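Local coordinates for DUF4973 domain-containing protein (Bacteroides thetaiotaomicron, PDB 4QNI) that is of unknown function but is probably an auxiliary nutrient-binding protein of two domains, both from families without an assigned activity, at residues Val210-Glu213 with Gln214-Phe217; Cys251-Ala254 with Glu255-Gly258. One frame throughout, in Å; residues are numbered along the deposited sequence.

Contact 1 of 2, residues Val210-Glu213 with Gln214-Phe217; sequences VIDE and QTIF
Ile211 N and Asp212 N both donate to Thr215 O, at 2.9 and 3.3 Å, from the same face of its carbonyl plane, where the chain turns a corner at Ile211 between strand 205-210 and strand 215-219. Asp212 folds its carboxylate back over the turn, with CG lying between the backbone N and carbonyl carbon (chi1 59°). Asp212 OD1 then takes two bonds from opposite faces of the carboxylate: Thr215 OG1 donates from the syn side at 2.6 Å, and Gln214 N from the anti side at 3.1 Å, the latter closing an Asx turn. An alanine at this position would remove both acceptor bonds, is likely to leave the Thr215 hydroxyl without its mate and would probably let the turn flex. On the apolar side, Ile211 crosses Phe217 at about a right angle: CG1 meets the ring edge at CD2 (3.9 Å) in the ring plane, and CD1 rests 3.8 Å from Phe217 CB. At the turn, Glu213 OE2 is hydrogen-bonded to Tyr40 OH and Ser32 OG. One carboxylate oxygen of Asp212 thus holds a backbone amide and a hydroxyl, which probably steadies the turn where regular strand pairing ends.

Contact 2 of 2, residues Cys251-Ala254 with Glu255-Gly258; sequences CDNA and EEIG
Asn253 and Glu256 meet three residues apart through a side-chain bond, supported by two weak bonds to the Asn253 carbonyl oxygen: Glu256 N reaches Asn253 O at 3.3 Å in a bent bond, and Ile257 N reaches the same oxygen at 3.5 Å. The Asn253 side chain crosses that of Glu256 at a slant. Asn253 CB lies 3.8 Å from Glu256 OE1, and CG stands at nearly the same distance from that oxygen; a chi1 of 62° places CG between the backbone N and carbonyl carbon. At the tip, Asn253 ND2 donates to Glu256 OE1 at 3.0 Å, almost straight (168°). The acceptor lies close to the amide plane, whereas the donor comes from above the carboxylate plane, and the two flat groups stand nearly perpendicular. Asn253 ND2 also passes 3.8 Å from Ile257 CG2, and it bonds Lys232 O, so the amide nitrogen has two acceptors. Glu256 meets it with an extended chain, CG being anti to its backbone N (chi1 -173°). Elsewhere in the turn, Cys251 SG touches Ile257 CD1 at 3.7 Å, giving the turn a buried apolar side. Gly258 ends the turn in a left-handed conformation, which glycine adopts readily. The whole stretch spans the loop from strand 244-250 to strand 260-275. Ile257 exchanges a backbone bond with Asn297 in strand 282-298, and Gly258 O accepts from Arg307 in strand 306-321, while Lys232 approaches from just before strand 234-240, so the turn sits across several strands of one antiparallel sheet.

Followed from the N terminus, contact 1 closes the tight connection between strands 205-210 and 215-219. The chain then runs through strands 234-240 and 244-250 before contact 2 turns it into strand 260-275. The two are in series, neither nested nor crossed, and all these strands belong to the same ten-stranded antiparallel sheet. The centres of contact 1 and contact 2 are about 19 Å apart and the nearest atoms of contact 1 and contact 2 about 7 Å apart, without touching. Lys236 of strand 234-240 lies between them: Ile211 packs on it, and Asp252 forms a long, weak ion pair with it. Contact 1 also faces the N-terminal part through Tyr40, whereas contact 2 ties its loop to strands further across the sheet.

Contact 1 of 2, residues Val210-Glu213 with Gln214-Phe217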
loop_
_atom_site.group_PDB
_atom_site.type_symbol
_atom_site.label_atom_id
_atom_site.label_comp_id
_atom_site.label_asym_id
_atom_site.label_seq_id
_atom_site.Cartn_x
_atom_site.Cartn_y
_atom_site.Cartn_z
ATOM N N VAL A 210 -10.632 17.993 27.583
ATOM C CA VAL A 210 -10.510 18.325 29.015
ATOM C C VAL A 210 -10.480 19.845 29.268
ATOM O O VAL A 210 -9.836 20.600 28.527
ATOM C CB VAL A 210 -9.259 17.657 29.623
ATOM C CG1 VAL A 210 -9.013 18.124 31.046
ATOM C CG2 VAL A 210 -9.405 16.163 29.599
ATOM N N ILE A 211 -11.173 20.269 30.349
ATOM C CA ILE A 211 -11.151 21.634 30.905
ATOM C C ILE A 211 -10.459 21.507 32.258
ATOM O O ILE A 211 -9.435 22.152 32.506
ATOM C CB ILE A 211 -12.529 22.334 30.960
ATOM C CG1 ILE A 211 -12.939 22.742 29.524
ATOM C CG2 ILE A 211 -12.467 23.571 31.901
ATOM C CD1 ILE A 211 -14.302 23.447 29.391
ATOM N N ASP A 212 -11.008 20.653 33.111
ATOM C CA ASP A 212 -10.432 20.282 34.400
ATOM C C ASP A 212 -10.833 18.814 34.690
ATOM O O ASP A 212 -11.221 18.101 33.751
ATOM C CB ASP A 212 -10.820 21.269 35.513
ATOM C CG ASP A 212 -12.305 21.437 35.777
ATOM O OD1 ASP A 212 -13.077 20.468 35.521
ATOM O OD2 ASP A 212 -12.689 22.502 36.318
ATOM N N GLU A 213 -10.710 18.349 35.939
ATOM C CA GLU A 213 -11.021 16.958 36.317
ATOM C C GLU A 213 -12.476 16.540 36.119
ATOM O O GLU A 213 -12.733 15.350 35.920
ATOM C CB GLU A 213 -10.700 16.707 37.789
ATOM C CG GLU A 213 -9.229 16.691 38.113
ATOM C CD GLU A 213 -8.905 16.488 39.583
ATOM O OE1 GLU A 213 -9.839 16.404 40.415
ATOM O OE2 GLU A 213 -7.701 16.377 39.897
ATOM N N GLN A 214 -13.414 17.486 36.238
ATOM C CA GLN A 214 -14.856 17.183 36.193
ATOM C C GLN A 214 -15.560 17.904 35.060
ATOM O O GLN A 214 -16.802 17.973 35.037
ATOM C CB GLN A 214 -15.506 17.613 37.534
ATOM C CG GLN A 214 -15.032 16.811 38.744
ATOM C CD GLN A 214 -15.378 15.337 38.631
ATOM O OE1 GLN A 214 -14.551 14.467 38.933
ATOM N NE2 GLN A 214 -16.610 15.013 38.185
ATOM N N THR A 215 -14.770 18.460 34.123
ATOM C CA THR A 215 -15.331 19.241 33.032
ATOM C C THR A 215 -14.614 18.965 31.732
ATOM O O THR A 215 -13.385 18.921 31.665
ATOM C CB THR A 215 -15.269 20.773 33.344
ATOM O OG1 THR A 215 -15.458 21.026 34.736
ATOM C CG2 THR A 215 -16.251 21.590 32.538
ATOM N N ILE A 216 -15.407 18.863 30.687
ATOM C CA ILE A 216 -14.933 18.747 29.311
ATOM C C ILE A 216 -15.644 19.827 28.516
ATOM O O ILE A 216 -16.573 20.481 29.031
ATOM C CB ILE A 216 -15.206 17.309 28.712
ATOM C CG1 ILE A 216 -16.714 16.977 28.606
ATOM C CG2 ILE A 216 -14.432 16.206 29.461
ATOM C CD1 ILE A 216 -17.046 15.691 27.702
ATOM N N PHE A 217 -15.276 19.958 27.245
ATOM C CA PHE A 217 -16.097 20.695 26.309
ATOM C C PHE A 217 -16.173 19.883 24.995
ATOM O O PHE A 217 -15.310 19.039 24.711
ATOM C CB PHE A 217 -15.682 22.178 26.086
ATOM C CG PHE A 217 -14.523 22.377 25.139
ATOM C CD1 PHE A 217 -14.720 22.380 23.761
ATOM C CD2 PHE A 217 -13.228 22.553 25.627
ATOM C CE1 PHE A 217 -13.649 22.524 22.892
ATOM C CE2 PHE A 217 -12.156 22.688 24.760
ATOM C CZ PHE A 217 -12.373 22.673 23.398
#

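Contact 2 of 2, residues Cys251-Ala254 with Glu255-Gly258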
loop_
_atom_site.group_PDB
_atom_site.type_symbol
_atom_site.label_atom_id
_atom_site.label_comp_id
_atom_site.label_asym_id
_atom_site.label_seq_id
_atom_site.Cartn_x
_atom_site.Cartn_y
_atom_site.Cartn_z
ATOM N N CYS A 251 -22.497 27.368 28.027
ATOM C CA CYS A 251 -21.791 28.034 26.952
ATOM C C CYS A 251 -21.410 29.414 27.433
ATOM O O CYS A 251 -22.292 30.191 27.787
ATOM C CB CYS A 251 -22.666 28.087 25.707
ATOM S SG CYS A 251 -21.862 28.834 24.283
ATOM N N ASP A 252 -20.101 29.717 27.472
ATOM C CA ASP A 252 -19.593 31.003 27.964
ATOM C C ASP A 252 -19.965 32.177 27.046
ATOM O O ASP A 252 -20.087 33.296 27.541
ATOM C CB ASP A 252 -18.079 30.938 28.198
ATOM C CG ASP A 252 -17.695 30.165 29.449
ATOM O OD1 ASP A 252 -18.546 30.046 30.367
ATOM O OD2 ASP A 252 -16.531 29.716 29.535
ATOM N N ASN A 253 -20.182 31.936 25.743
ATOM C CA ASN A 253 -20.652 32.970 24.814
ATOM C C ASN A 253 -22.064 32.594 24.313
ATOM O O ASN A 253 -22.344 32.670 23.117
ATOM C CB ASN A 253 -19.662 33.193 23.650
ATOM C CG ASN A 253 -19.454 31.995 22.774
ATOM O OD1 ASN A 253 -19.375 30.842 23.245
ATOM N ND2 ASN A 253 -19.408 32.248 21.474
ATOM N N ALA A 254 -22.949 32.208 25.239
ATOM C CA ALA A 254 -24.343 31.817 24.963
ATOM C C ALA A 254 -25.126 32.852 24.120
ATOM O O ALA A 254 -25.791 32.462 23.149
ATOM C CB ALA A 254 -25.074 31.586 26.269
ATOM N N GLU A 255 -25.045 34.159 24.489
ATOM C CA GLU A 255 -25.774 35.248 23.819
ATOM C C GLU A 255 -25.359 35.443 22.354
ATOM O O GLU A 255 -26.202 35.780 21.520
ATOM C CB GLU A 255 -25.617 36.589 24.572
ATOM C CG GLU A 255 -25.984 36.547 26.049
ATOM C CD GLU A 255 -27.414 36.155 26.376
ATOM O OE1 GLU A 255 -28.308 37.029 26.290
ATOM O OE2 GLU A 255 -27.639 34.974 26.732
ATOM N N GLU A 256 -24.079 35.229 22.049
ATOM C CA GLU A 256 -23.539 35.391 20.711
ATOM C C GLU A 256 -24.083 34.336 19.726
ATOM O O GLU A 256 -24.445 34.688 18.596
ATOM C CB GLU A 256 -22.006 35.333 20.769
ATOM C CG GLU A 256 -21.323 35.662 19.449
ATOM C CD GLU A 256 -19.807 35.641 19.450
ATOM O OE1 GLU A 256 -19.206 35.093 20.403
ATOM O OE2 GLU A 256 -19.218 36.172 18.481
ATOM N N ILE A 257 -24.152 33.058 20.155
ATOM C CA ILE A 257 -24.552 31.949 19.292
ATOM C C ILE A 257 -25.999 31.493 19.581
ATOM O O ILE A 257 -26.430 30.430 19.120
ATOM C CB ILE A 257 -23.506 30.799 19.389
ATOM C CG1 ILE A 257 -23.483 30.106 20.765
ATOM C CG2 ILE A 257 -22.096 31.301 18.986
ATOM C CD1 ILE A 257 -22.807 28.633 20.707
ATOM N N GLY A 258 -26.741 32.335 20.295
ATOM C CA GLY A 258 -28.137 32.091 20.651
ATOM C C GLY A 258 -28.375 30.745 21.304
ATOM O O GLY A 258 -29.332 30.046 20.963
#